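Local coordinates for SUMO1 linked HERC2 ZZ domain (Small ubiquitin-related modifier 1,E3 ubiquitin-protein ligase HERC2) (Homo sapiens, PDB 6WW3) that binds the SUMO1 tail, and histone H3, through the zinc-binding ZZ domain of the ubiquitin ligase HERC2, here in an engineered fusion, at residues E38-F41 against K42-H46; C16-F19 against P20-S24. All coordinates share one frame; numbering follows the deposited sequence.

How the contacts relate
Two short local contacts, 12 Å apart between their centres, illustrate how zinc ions probably hold together a small domain. Contact 2 comes first along the chain, where the loop leaving C16 runs into strand 21-22, one half of the two-stranded antiparallel sheet with strand 7-8. Contact 1 follows, on helix 38-43 and the turn after it. Both belong to the HERC2 ZZ finger of this engineered SUMO1 fusion and meet at one zinc ion, bound by C16 in contact 2 and C40 in contact 1, with C40 SG 3.7 Å from C16 CB. Contact 1 also reaches the second zinc through H46, thus joining the two metal sites within nine residues.

Contact 1: residues E38-F41 against K42-H46; sequences ETCF and KTKKH. With ZN (zinc ion), chain D; ZN (zinc ion), chain C.
K42 meets the helix turn before it through its backbone N, which donates to E38 O at 3.0 Å, the i to i+4 bond of an alpha helix, and more weakly to T39 O. Its side chain lies back along the same turn: CG comes within 3.3 Å of E38 O, and a bend at chi2 (-66°) leads the chain past E38. There the charged ends stay apart, with K42 NZ 5.1 Å from E38 OE2, too far for a salt bridge, so any attraction is probably weak. T43 turns OG1 into the position between its backbone N and carbonyl carbon (chi1 63°), from which the hydroxyl donates to T39 O at 2.9 Å, arriving from above the carbonyl plane.

The T43 amide bonds to C40 O, and K44 N reaches the same oxygen at 2.8 Å and a nearly straight 165°; two donors thus grip one carbonyl. C40 is at the same time a metal ligand, its SG 2.2 Å from the zinc that C13, C16 and C37 complete: the helix carries the last cysteine of the Cys4 site of this ZZ finger. The K44 chain runs alongside C40 and lays CE 3.6 Å from SG. With NZ also near the thiolate, the lysine would probably ease the negative charge of the four-cysteine site. A water bridges the K44 and F41 carbonyl oxygens, tying the departing chain to the helix, while the F41 ring itself stacks with F26 and meets F52 edge-to-face. Past K45, H46 uses NE2 to bind the second zinc at 2.1 Å, beside C28, C31 and H50.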
loop_
_atom_site.group_PDB
_atom_site.type_symbol
_atom_site.label_atom_id
_atom_site.label_comp_id
_atom_site.label_asym_id
_atom_site.label_seq_id
_atom_site.Cartn_x
_atom_site.Cartn_y
_atom_site.Cartn_z
ATOM N N GLU A 38 2.835 3.997 1.919
ATOM C CA GLU A 38 2.658 5.351 1.398
ATOM C C GLU A 38 3.972 5.939 0.897
ATOM O O GLU A 38 4.002 6.573 -0.165
ATOM C CB GLU A 38 2.020 6.271 2.441
ATOM C CG GLU A 38 1.804 7.694 1.917
ATOM C CD GLU A 38 0.873 8.528 2.786
ATOM O OE1 GLU A 38 0.197 7.966 3.673
ATOM O OE2 GLU A 38 0.845 9.757 2.596
ATOM N N THR A 39 5.068 5.745 1.639
ATOM C CA THR A 39 6.356 6.245 1.169
ATOM C C THR A 39 6.707 5.644 -0.187
ATOM O O THR A 39 7.077 6.362 -1.116
ATOM C CB THR A 39 7.468 5.936 2.169
ATOM O OG1 THR A 39 7.179 6.555 3.427
ATOM C CG2 THR A 39 8.789 6.479 1.633
ATOM N N CYS A 40 6.570 4.319 -0.321
ATOM C CA CYS A 40 6.844 3.678 -1.604
ATOM C C CYS A 40 5.902 4.183 -2.684
ATOM O O CYS A 40 6.318 4.389 -3.832
ATOM C CB CYS A 40 6.724 2.162 -1.475
ATOM S SG CYS A 40 8.125 1.417 -0.668
ATOM N N PHE A 41 4.624 4.381 -2.339
ATOM C CA PHE A 41 3.677 4.888 -3.324
ATOM C C PHE A 41 4.122 6.230 -3.879
ATOM O O PHE A 41 3.880 6.518 -5.052
ATOM C CB PHE A 41 2.276 5.014 -2.729
ATOM C CG PHE A 41 1.303 5.711 -3.645
ATOM C CD1 PHE A 41 0.921 5.125 -4.853
ATOM C CD2 PHE A 41 0.775 6.943 -3.309
ATOM C CE1 PHE A 41 0.034 5.759 -5.709
ATOM C CE2 PHE A 41 -0.128 7.593 -4.158
ATOM C CZ PHE A 41 -0.493 7.004 -5.361
ATOM N N LYS A 42 4.748 7.068 -3.045
ATOM C CA LYS A 42 5.182 8.399 -3.447
ATOM C C LYS A 42 6.538 8.413 -4.146
ATOM O O LYS A 42 6.890 9.444 -4.724
ATOM C CB LYS A 42 5.277 9.328 -2.227
ATOM C CG LYS A 42 3.988 9.650 -1.483
ATOM C CD LYS A 42 3.021 10.450 -2.288
ATOM C CE LYS A 42 1.882 10.904 -1.389
ATOM N NZ LYS A 42 0.738 11.470 -2.164
ATOM N N THR A 43 7.328 7.332 -4.085
ATOM C CA THR A 43 8.722 7.421 -4.533
ATOM C C THR A 43 9.141 6.336 -5.516
ATOM O O THR A 43 10.108 6.517 -6.261
ATOM C CB THR A 43 9.677 7.397 -3.332
ATOM O OG1 THR A 43 9.553 6.151 -2.629
ATOM C CG2 THR A 43 9.367 8.534 -2.381
ATOM N N LYS A 44 8.491 5.183 -5.483
ATOM C CA LYS A 44 8.893 4.091 -6.356
ATOM C C LYS A 44 8.261 4.235 -7.727
ATOM O O LYS A 44 7.135 4.714 -7.869
ATOM C CB LYS A 44 8.522 2.728 -5.767
ATOM C CG LYS A 44 9.631 2.009 -5.006
ATOM C CD LYS A 44 10.116 2.732 -3.804
ATOM C CE LYS A 44 10.893 1.782 -2.923
ATOM N NZ LYS A 44 11.482 2.521 -1.777
ATOM N N LYS A 45 8.998 3.788 -8.739
ATOM C CA LYS A 45 8.485 3.778 -10.097
ATOM C C LYS A 45 7.552 2.585 -10.301
ATOM O O LYS A 45 7.794 1.488 -9.788
ATOM C CB LYS A 45 9.656 3.755 -11.081
ATOM N N HIS A 46 6.462 2.823 -11.028
ATOM C CA HIS A 46 5.463 1.806 -11.309
ATOM C C HIS A 46 4.811 2.196 -12.620
ATOM O O HIS A 46 4.824 3.372 -12.991
ATOM C CB HIS A 46 4.417 1.709 -10.184
ATOM C CG HIS A 46 3.635 0.430 -10.181
ATOM N ND1 HIS A 46 4.107 -0.728 -9.605
ATOM C CD2 HIS A 46 2.413 0.127 -10.682
ATOM C CE1 HIS A 46 3.212 -1.687 -9.750
ATOM N NE2 HIS A 46 2.180 -1.198 -10.410
HETATM ZN ZN ZN D . 0.402 -2.176 -10.962
HETATM ZN ZN ZN C . 7.160 0.371 1.068
HETATM O O HOH W 1 4.275 4.925 -7.468
#

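Contact 2: residues C16-F19 against P20-S24; sequences CQMF and PINGS. With ZN (zinc ion), chain C.
F19 and P20 are joined by a cis peptide bond, which brings their CA atoms to 2.9 Å and folds the chain sharply between the zinc loop and strand 21-22. Before it, Q17 has positive phi (64°), and the turn there lets the M18 amide point back to C16 SG in a weak bond. After it, the chain extends through I21 and N22, whose strand pairs antiparallel with strand 7-8 by backbone bonds such as I21 to H8. The cis link also sets the F19 ring against the proline: P20 CA lies over one face, while F19 CD2 approaches P20 CD at 4.2 Å.

M18 carries the rest of the contact. With CG anti to the backbone N (chi1 173°), its chain reaches across the turn, passing CG 3.6 Å from P20 O and laying SD 3.6 Å from I21 CA. Beyond this, SD packs on I21 CG2 at 4.2 Å and accepts a weak bond from N22 N at 3.5 Å. The side chains of M18 and N22 cross at about a right angle, with N22 OD1 3.4 Å from the sulfur, and ND2 donates to the backbone O of E4, in the SUMO1 part of this engineered fusion. Replacing M18 by an alanine would be likely to leave a gap against I21 and deprive the backbone N of N22 of this weak acceptor.

C16, which opens residues 16-19, binds zinc through SG at 2.3 Å, with C13, C37 and C40 completing the Cys4 site of the ZZ finger. Sulfur therefore serves in two ways: as a metal-bound thiolate whose charge is probably eased by the M18 amide, and as a neutral thioether that combines apolar packing with a weak hold on the strand.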
loop_
_atom_site.group_PDB
_atom_site.type_symbol
_atom_site.label_atom_id
_atom_site.label_comp_id
_atom_site.label_asym_id
_atom_site.label_seq_id
_atom_site.Cartn_x
_atom_site.Cartn_y
_atom_site.Cartn_z
ATOM N N CYS A 16 9.228 -2.152 -0.532
ATOM C CA CYS A 16 10.239 -2.161 0.515
ATOM C C CYS A 16 10.128 -3.354 1.450
ATOM O O CYS A 16 10.880 -3.419 2.428
ATOM C CB CYS A 16 10.167 -0.864 1.343
ATOM S SG CYS A 16 8.702 -0.715 2.389
ATOM N N GLN A 17 9.200 -4.279 1.187
ATOM C CA GLN A 17 8.978 -5.485 1.981
ATOM C C GLN A 17 8.514 -5.192 3.404
ATOM O O GLN A 17 8.569 -6.083 4.256
ATOM C CB GLN A 17 10.230 -6.375 2.032
ATOM C CG GLN A 17 10.842 -6.665 0.675
ATOM C CD GLN A 17 9.819 -7.076 -0.361
ATOM O OE1 GLN A 17 9.780 -6.522 -1.456
ATOM N NE2 GLN A 17 8.982 -8.050 -0.021
ATOM N N MET A 18 8.028 -3.977 3.679
ATOM C CA MET A 18 7.380 -3.687 4.965
ATOM C C MET A 18 6.255 -4.688 5.217
ATOM O O MET A 18 5.469 -4.981 4.313
ATOM C CB MET A 18 6.817 -2.259 4.964
ATOM C CG MET A 18 5.975 -1.880 6.186
ATOM S SD MET A 18 5.054 -0.336 5.984
ATOM C CE MET A 18 6.380 0.855 5.847
ATOM N N PHE A 19 6.212 -5.253 6.426
ATOM C CA PHE A 19 5.181 -6.240 6.772
ATOM C C PHE A 19 4.890 -6.303 8.270
ATOM O O PHE A 19 5.786 -6.568 9.064
ATOM C CB PHE A 19 5.581 -7.637 6.302
ATOM C CG PHE A 19 4.570 -8.695 6.636
ATOM C CD1 PHE A 19 3.474 -8.903 5.815
ATOM C CD2 PHE A 19 4.688 -9.444 7.788
ATOM C CE1 PHE A 19 2.536 -9.872 6.128
ATOM C CE2 PHE A 19 3.738 -10.398 8.110
ATOM C CZ PHE A 19 2.666 -10.613 7.276
ATOM N N PRO A 20 3.628 -6.075 8.658
ATOM C CA PRO A 20 2.521 -5.669 7.787
ATOM C C PRO A 20 2.667 -4.204 7.422
ATOM O O PRO A 20 3.423 -3.508 8.119
ATOM C CB PRO A 20 1.285 -5.872 8.667
ATOM C CG PRO A 20 1.809 -5.587 10.059
ATOM C CD PRO A 20 3.208 -6.179 10.065
ATOM N N ILE A 21 2.014 -3.745 6.348
ATOM C CA ILE A 21 2.010 -2.316 6.061
ATOM C C ILE A 21 1.388 -1.582 7.243
ATOM O O ILE A 21 0.311 -1.955 7.730
ATOM C CB ILE A 21 1.247 -2.020 4.759
ATOM C CG1 ILE A 21 1.945 -2.670 3.554
ATOM C CG2 ILE A 21 1.108 -0.492 4.539
ATOM C CD1 ILE A 21 1.401 -2.229 2.227
ATOM N N ASN A 22 2.065 -0.536 7.716
ATOM C CA ASN A 22 1.440 0.396 8.638
ATOM C C ASN A 22 1.183 1.719 7.914
ATOM O O ASN A 22 1.868 2.054 6.950
ATOM C CB ASN A 22 2.282 0.601 9.912
ATOM C CG ASN A 22 3.604 1.297 9.650
ATOM O OD1 ASN A 22 4.567 0.676 9.219
ATOM N ND2 ASN A 22 3.646 2.599 9.890
ATOM N N GLY A 23 0.154 2.438 8.355
ATOM C CA GLY A 23 -0.319 3.611 7.649
ATOM C C GLY A 23 -1.316 3.260 6.558
ATOM O O GLY A 23 -1.954 2.202 6.575
ATOM N N SER A 24 -1.462 4.177 5.597
ATOM C CA SER A 24 -2.355 3.918 4.475
ATOM C C SER A 24 -1.726 2.911 3.521
ATOM O O SER A 24 -0.519 2.938 3.262
ATOM C CB SER A 24 -2.709 5.200 3.719
ATOM O OG SER A 24 -3.498 6.074 4.512
HETATM ZN ZN ZN C . 7.160 0.371 1.068
#